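Local atomic coordinates of engineered protein (Artificial gene, PDB entry 3VB8), a protein that is a computationally engineered protein that probably serves as an enzyme inhibitor. Residues A[102-116]-A[146-160]. Numbering follows the deposited sequence.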
loop_
_atom_site.group_PDB
_atom_site.type_symbol
_atom_site.label_atom_id
_atom_site.label_comp_id
_atom_site.label_asym_id
_atom_site.label_seq_id
_atom_site.Cartn_x
_atom_site.Cartn_y
_atom_site.Cartn_z
ATOM N N ILE A 102 -7.427 -15.703 -13.568
ATOM C CA ILE A 102 -8.507 -15.194 -14.396
ATOM C C ILE A 102 -8.019 -14.015 -15.233
ATOM O O ILE A 102 -8.238 -13.969 -16.443
ATOM C CB ILE A 102 -9.688 -14.732 -13.521
ATOM C CG1 ILE A 102 -10.347 -15.929 -12.819
ATOM C CG2 ILE A 102 -10.687 -13.990 -14.357
ATOM C CD1 ILE A 102 -10.971 -16.957 -13.769
ATOM N N PHE A 103 -7.343 -13.069 -14.581
ATOM C CA PHE A 103 -6.823 -11.884 -15.270
ATOM C C PHE A 103 -5.696 -12.221 -16.239
ATOM O O PHE A 103 -5.573 -11.618 -17.315
ATOM C CB PHE A 103 -6.297 -10.837 -14.271
ATOM C CG PHE A 103 -7.370 -10.173 -13.446
ATOM C CD1 PHE A 103 -8.025 -10.864 -12.434
ATOM C CD2 PHE A 103 -7.757 -8.874 -13.706
ATOM C CE1 PHE A 103 -9.062 -10.260 -11.696
ATOM C CE2 PHE A 103 -8.790 -8.271 -12.970
ATOM C CZ PHE A 103 -9.440 -8.969 -11.969
ATOM N N ILE A 104 -4.868 -13.182 -15.850
ATOM C CA ILE A 104 -3.744 -13.580 -16.683
ATOM C C ILE A 104 -4.241 -14.150 -18.031
ATOM O O ILE A 104 -3.459 -14.345 -18.954
ATOM C CB ILE A 104 -2.846 -14.592 -15.897
ATOM C CG1 ILE A 104 -1.361 -14.357 -16.219
ATOM C CG2 ILE A 104 -3.275 -16.036 -16.179
ATOM C CD1 ILE A 104 -0.876 -14.963 -17.562
ATOM N N ASP A 105 -5.551 -14.380 -18.150
ATOM C CA ASP A 105 -6.146 -14.900 -19.388
ATOM C C ASP A 105 -6.644 -13.736 -20.217
ATOM O O ASP A 105 -6.407 -13.667 -21.423
ATOM C CB ASP A 105 -7.328 -15.823 -19.081
ATOM C CG ASP A 105 -6.902 -17.240 -18.769
ATOM O OD1 ASP A 105 -6.060 -17.417 -17.869
ATOM O OD2 ASP A 105 -7.420 -18.178 -19.413
ATOM N N ILE A 106 -7.344 -12.828 -19.542
ATOM C CA ILE A 106 -7.917 -11.634 -20.161
ATOM C C ILE A 106 -6.952 -10.982 -21.158
ATOM O O ILE A 106 -7.376 -10.424 -22.175
ATOM C CB ILE A 106 -8.320 -10.582 -19.065
ATOM C CG1 ILE A 106 -9.237 -11.214 -18.005
ATOM C CG2 ILE A 106 -9.023 -9.389 -19.687
ATOM C CD1 ILE A 106 -10.250 -12.251 -18.573
ATOM N N GLU A 107 -5.656 -11.090 -20.887
ATOM C CA GLU A 107 -4.649 -10.512 -21.763
ATOM C C GLU A 107 -4.806 -11.019 -23.179
ATOM O O GLU A 107 -4.619 -10.286 -24.146
ATOM C CB GLU A 107 -3.248 -10.881 -21.281
ATOM C CG GLU A 107 -2.895 -10.443 -19.882
ATOM C CD GLU A 107 -1.434 -10.753 -19.548
ATOM O OE1 GLU A 107 -1.074 -11.950 -19.488
ATOM O OE2 GLU A 107 -0.638 -9.808 -19.347
ATOM N N ASN A 108 -5.148 -12.295 -23.279
ATOM C CA ASN A 108 -5.311 -12.968 -24.559
ATOM C C ASN A 108 -6.756 -13.037 -25.089
ATOM O O ASN A 108 -7.040 -13.763 -26.044
ATOM C CB ASN A 108 -4.741 -14.384 -24.431
ATOM C CG ASN A 108 -3.350 -14.401 -23.809
ATOM O OD1 ASN A 108 -2.966 -15.368 -23.152
ATOM N ND2 ASN A 108 -2.587 -13.330 -24.019
ATOM N N ASP A 109 -7.664 -12.282 -24.480
ATOM C CA ASP A 109 -9.061 -12.289 -24.907
ATOM C C ASP A 109 -9.364 -10.974 -25.599
ATOM O O ASP A 109 -9.347 -9.918 -24.972
ATOM C CB ASP A 109 -9.981 -12.493 -23.687
ATOM C CG ASP A 109 -11.428 -12.859 -24.068
ATOM O OD1 ASP A 109 -11.608 -13.668 -25.007
ATOM O OD2 ASP A 109 -12.380 -12.362 -23.414
ATOM N N LEU A 110 -9.633 -11.050 -26.898
ATOM C CA LEU A 110 -9.930 -9.871 -27.692
ATOM C C LEU A 110 -11.323 -9.321 -27.369
ATOM O O LEU A 110 -11.727 -8.272 -27.870
ATOM C CB LEU A 110 -9.827 -10.211 -29.172
ATOM C CG LEU A 110 -8.436 -10.436 -29.762
ATOM C CD1 LEU A 110 -7.832 -11.734 -29.257
ATOM C CD2 LEU A 110 -8.558 -10.483 -31.267
ATOM N N ASN A 111 -12.037 -10.035 -26.507
ATOM C CA ASN A 111 -13.377 -9.654 -26.076
ATOM C C ASN A 111 -13.303 -8.781 -24.809
ATOM O O ASN A 111 -14.327 -8.411 -24.228
ATOM C CB ASN A 111 -14.196 -10.921 -25.790
ATOM C CG ASN A 111 -14.312 -11.826 -26.998
ATOM O OD1 ASN A 111 -14.710 -12.990 -26.889
ATOM N ND2 ASN A 111 -13.976 -11.291 -28.162
ATOM N N CYS A 112 -12.086 -8.464 -24.380
ATOM C CA CYS A 112 -11.876 -7.653 -23.194
ATOM C C CYS A 112 -11.867 -6.195 -23.574
ATOM O O CYS A 112 -11.173 -5.812 -24.504
ATOM C CB CYS A 112 -10.529 -8.010 -22.539
ATOM S SG CYS A 112 -9.866 -6.823 -21.315
ATOM N N PRO A 113 -12.643 -5.355 -22.863
ATOM C CA PRO A 113 -12.679 -3.916 -23.157
ATOM C C PRO A 113 -11.260 -3.350 -23.303
ATOM O O PRO A 113 -10.363 -3.721 -22.556
ATOM C CB PRO A 113 -13.437 -3.350 -21.955
ATOM C CG PRO A 113 -14.439 -4.419 -21.683
ATOM C CD PRO A 113 -13.613 -5.694 -21.804
ATOM N N TYR A 114 -11.056 -2.491 -24.295
ATOM C CA TYR A 114 -9.746 -1.898 -24.563
ATOM C C TYR A 114 -8.969 -1.433 -23.326
ATOM O O TYR A 114 -7.833 -1.846 -23.118
ATOM C CB TYR A 114 -9.918 -0.718 -25.510
ATOM C CG TYR A 114 -8.645 -0.262 -26.168
ATOM C CD1 TYR A 114 -8.041 -1.018 -27.173
ATOM C CD2 TYR A 114 -8.049 0.931 -25.797
ATOM C CE1 TYR A 114 -6.872 -0.584 -27.789
ATOM C CE2 TYR A 114 -6.892 1.367 -26.401
ATOM C CZ TYR A 114 -6.306 0.611 -27.394
ATOM O OH TYR A 114 -5.149 1.066 -27.981
ATOM N N VAL A 115 -9.578 -0.560 -22.524
ATOM C CA VAL A 115 -8.946 -0.013 -21.320
ATOM C C VAL A 115 -8.556 -1.073 -20.281
ATOM O O VAL A 115 -7.537 -0.935 -19.606
ATOM C CB VAL A 115 -9.859 1.040 -20.681
ATOM C CG1 VAL A 115 -9.334 1.443 -19.354
ATOM C CG2 VAL A 115 -9.936 2.274 -21.561
ATOM N N LEU A 116 -9.348 -2.132 -20.155
ATOM C CA LEU A 116 -9.010 -3.192 -19.210
ATOM C C LEU A 116 -7.875 -4.043 -19.762
ATOM O O LEU A 116 -7.047 -4.552 -19.011
ATOM C CB LEU A 116 -10.225 -4.073 -18.950
ATOM C CG LEU A 116 -10.032 -5.190 -17.931
ATOM C CD1 LEU A 116 -9.690 -4.578 -16.589
ATOM C CD2 LEU A 116 -11.295 -6.011 -17.823
ATOM N N MET A 146 -17.933 3.061 -19.890
ATOM C CA MET A 146 -16.675 2.335 -19.892
ATOM C C MET A 146 -16.597 1.291 -18.779
ATOM O O MET A 146 -16.280 0.127 -19.022
ATOM C CB MET A 146 -15.527 3.334 -19.760
ATOM C CG MET A 146 -14.133 2.753 -19.958
ATOM S SD MET A 146 -12.836 4.008 -19.809
ATOM C CE MET A 146 -12.643 3.998 -18.064
ATOM N N VAL A 147 -16.882 1.711 -17.555
ATOM C CA VAL A 147 -16.828 0.799 -16.418
ATOM C C VAL A 147 -17.876 -0.317 -16.514
ATOM O O VAL A 147 -17.633 -1.452 -16.108
ATOM C CB VAL A 147 -17.000 1.592 -15.099
ATOM C CG1 VAL A 147 -17.032 0.664 -13.911
ATOM C CG2 VAL A 147 -15.861 2.583 -14.929
ATOM N N GLU A 148 -19.034 0.003 -17.074
ATOM C CA GLU A 148 -20.078 -0.999 -17.221
ATOM C C GLU A 148 -19.587 -2.098 -18.146
ATOM O O GLU A 148 -19.956 -3.264 -18.016
ATOM C CB GLU A 148 -21.344 -0.364 -17.799
ATOM C CG GLU A 148 -22.367 0.166 -16.777
ATOM C CD GLU A 148 -22.901 -0.928 -15.840
ATOM O OE1 GLU A 148 -23.078 -2.069 -16.327
ATOM O OE2 GLU A 148 -23.151 -0.652 -14.634
ATOM N N SER A 149 -18.742 -1.705 -19.086
ATOM C CA SER A 149 -18.189 -2.646 -20.037
ATOM C C SER A 149 -17.165 -3.519 -19.330
ATOM O O SER A 149 -16.952 -4.682 -19.690
ATOM C CB SER A 149 -17.530 -1.895 -21.201
ATOM O OG SER A 149 -18.452 -1.103 -21.944
ATOM N N ILE A 150 -16.537 -2.951 -18.308
ATOM C CA ILE A 150 -15.539 -3.685 -17.562
ATOM C C ILE A 150 -16.279 -4.643 -16.672
ATOM O O ILE A 150 -15.992 -5.833 -16.658
ATOM C CB ILE A 150 -14.674 -2.759 -16.655
ATOM C CG1 ILE A 150 -14.095 -1.592 -17.461
ATOM C CG2 ILE A 150 -13.568 -3.584 -15.962
ATOM C CD1 ILE A 150 -13.171 -2.012 -18.540
ATOM N N LYS A 151 -17.245 -4.104 -15.937
ATOM C CA LYS A 151 -18.064 -4.903 -15.025
ATOM C C LYS A 151 -18.679 -6.141 -15.686
ATOM O O LYS A 151 -18.436 -7.278 -15.268
ATOM C CB LYS A 151 -19.163 -4.031 -14.417
ATOM C CG LYS A 151 -18.647 -3.059 -13.367
ATOM C CD LYS A 151 -19.653 -1.968 -12.998
ATOM C CE LYS A 151 -20.913 -2.529 -12.353
ATOM N NZ LYS A 151 -21.848 -1.446 -11.948
ATOM N N ARG A 152 -19.472 -5.910 -16.723
ATOM C CA ARG A 152 -20.103 -6.993 -17.469
ATOM C C ARG A 152 -19.077 -8.050 -17.885
ATOM O O ARG A 152 -19.189 -9.229 -17.550
ATOM C CB ARG A 152 -20.773 -6.420 -18.716
ATOM C CG ARG A 152 -22.284 -6.529 -18.744
ATOM C CD ARG A 152 -22.855 -6.009 -20.072
ATOM N NE ARG A 152 -22.312 -6.705 -21.251
ATOM C CZ ARG A 152 -21.207 -6.343 -21.911
ATOM N NH1 ARG A 152 -20.508 -5.274 -21.520
ATOM N NH2 ARG A 152 -20.793 -7.057 -22.960
ATOM N N TYR A 153 -18.075 -7.614 -18.632
ATOM C CA TYR A 153 -17.026 -8.515 -19.084
ATOM C C TYR A 153 -16.396 -9.372 -17.985
ATOM O O TYR A 153 -16.283 -10.584 -18.134
ATOM C CB TYR A 153 -15.914 -7.716 -19.775
ATOM C CG TYR A 153 -14.684 -8.533 -20.127
ATOM C CD1 TYR A 153 -14.740 -9.556 -21.072
ATOM C CD2 TYR A 153 -13.476 -8.320 -19.468
ATOM C CE1 TYR A 153 -13.623 -10.346 -21.335
ATOM C CE2 TYR A 153 -12.369 -9.098 -19.724
ATOM C CZ TYR A 153 -12.445 -10.107 -20.646
ATOM O OH TYR A 153 -11.343 -10.895 -20.839
ATOM N N LEU A 154 -15.955 -8.745 -16.903
ATOM C CA LEU A 154 -15.313 -9.480 -15.825
ATOM C C LEU A 154 -16.243 -10.468 -15.148
ATOM O O LEU A 154 -15.848 -11.575 -14.778
ATOM C CB LEU A 154 -14.778 -8.500 -14.793
ATOM C CG LEU A 154 -13.440 -7.834 -15.080
ATOM C CD1 LEU A 154 -13.138 -6.763 -14.036
ATOM C CD2 LEU A 154 -12.371 -8.918 -15.068
ATOM N N GLU A 155 -17.491 -10.065 -14.985
ATOM C CA GLU A 155 -18.464 -10.927 -14.342
ATOM C C GLU A 155 -18.898 -12.069 -15.255
ATOM O O GLU A 155 -19.249 -13.149 -14.786
ATOM C CB GLU A 155 -19.657 -10.094 -13.901
ATOM C CG GLU A 155 -19.226 -8.874 -13.104
ATOM C CD GLU A 155 -20.279 -8.382 -12.143
ATOM O OE1 GLU A 155 -21.435 -8.184 -12.581
ATOM O OE2 GLU A 155 -19.942 -8.187 -10.952
ATOM N N ARG A 156 -18.883 -11.832 -16.561
ATOM C CA ARG A 156 -19.249 -12.887 -17.500
ATOM C C ARG A 156 -18.065 -13.856 -17.586
ATOM O O ARG A 156 -18.215 -15.031 -17.921
ATOM C CB ARG A 156 -19.585 -12.298 -18.876
ATOM C CG ARG A 156 -20.869 -12.864 -19.527
ATOM C CD ARG A 156 -21.100 -12.306 -20.955
ATOM N NE ARG A 156 -19.837 -12.228 -21.702
ATOM C CZ ARG A 156 -18.961 -13.236 -21.862
ATOM N NH1 ARG A 156 -19.200 -14.445 -21.343
ATOM N NH2 ARG A 156 -17.793 -13.014 -22.481
ATOM N N LYS A 157 -16.881 -13.360 -17.255
ATOM C CA LYS A 157 -15.696 -14.199 -17.267
ATOM C C LYS A 157 -15.787 -15.177 -16.111
ATOM O O LYS A 157 -14.908 -16.020 -15.918
ATOM C CB LYS A 157 -14.445 -13.345 -17.128
ATOM C CG LYS A 157 -14.046 -12.528 -18.357
ATOM C CD LYS A 157 -13.203 -13.316 -19.382
ATOM C CE LYS A 157 -14.052 -14.148 -20.347
ATOM N NZ LYS A 157 -14.541 -15.454 -19.772
ATOM N N ILE A 158 -16.854 -15.036 -15.327
ATOM C CA ILE A 158 -17.116 -15.925 -14.193
ATOM C C ILE A 158 -17.008 -17.342 -14.718
ATOM O O ILE A 158 -16.426 -18.219 -14.061
ATOM C CB ILE A 158 -18.553 -15.668 -13.602
ATOM C CG1 ILE A 158 -18.466 -14.591 -12.498
ATOM C CG2 ILE A 158 -19.199 -16.981 -13.127
ATOM C CD1 ILE A 158 -19.826 -14.082 -11.985
ATOM N N ALA A 159 -17.560 -17.520 -15.924
ATOM C CA ALA A 159 -17.540 -18.792 -16.648
ATOM C C ALA A 159 -16.483 -19.724 -16.052
ATOM O O ALA A 159 -16.808 -20.754 -15.445
ATOM C CB ALA A 159 -17.256 -18.541 -18.165
ATOM N N SER A 160 -15.220 -19.329 -16.200
ATOM C CA SER A 160 -14.062 -20.060 -15.662
ATOM C C SER A 160 -14.310 -21.492 -15.147
ATOM O O SER A 160 -14.198 -21.655 -13.949
ATOM C CB SER A 160 -13.406 -19.188 -14.557
ATOM O OG SER A 160 -12.218 -19.764 -14.023
#
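In the helical layer that packs on a curved antiparallel sheet, Tyr153 of helix 143-156 fits against the turn-rich connection between helices 100-106 and 114-122, and its ring makes the broadest contact between the two segments. With CG anti to the backbone N (chi1 172°), the ring reaches in among Asp109, Cys112 and Pro113. Cys112 lies over one face, its CA 3.7 Å from the Tyr153 ring centroid and 15° off the normal, a CH-pi contact, while its SG makes an oblique sulfur-aromatic contact with the same ring. Lys157 CG, one helical turn on, sits toward the rim of the opposite face. At the ring edge, the phenol OH reaches Asp109 OD2 at 3.1 Å, the carboxylate and ring planes only 20° apart; the hydroxyl's modelled position makes this bond somewhat doubtful. Pro113, at the N-cap position of helix 114-122, sets its CD 3.5 Å from Tyr153 CG. Leu116 CD2 meets the ring edge, 3.6 Å from Tyr153 CD2. A leucine in place of Tyr153 would probably take the aromatic face from Cys112 CA and open a gap beside Pro113 and Leu116. Farther along, Ile150 CD1 touches both Leu116 CB (3.6 Å) and Pro113 CB (3.7 Å). Phe75 of strand 72-82 lies against Leu116, Ile150 and Leu154, so the helices share one apolar core with the sheet, as in an alpha+beta fold with helices packed on one antiparallel sheet.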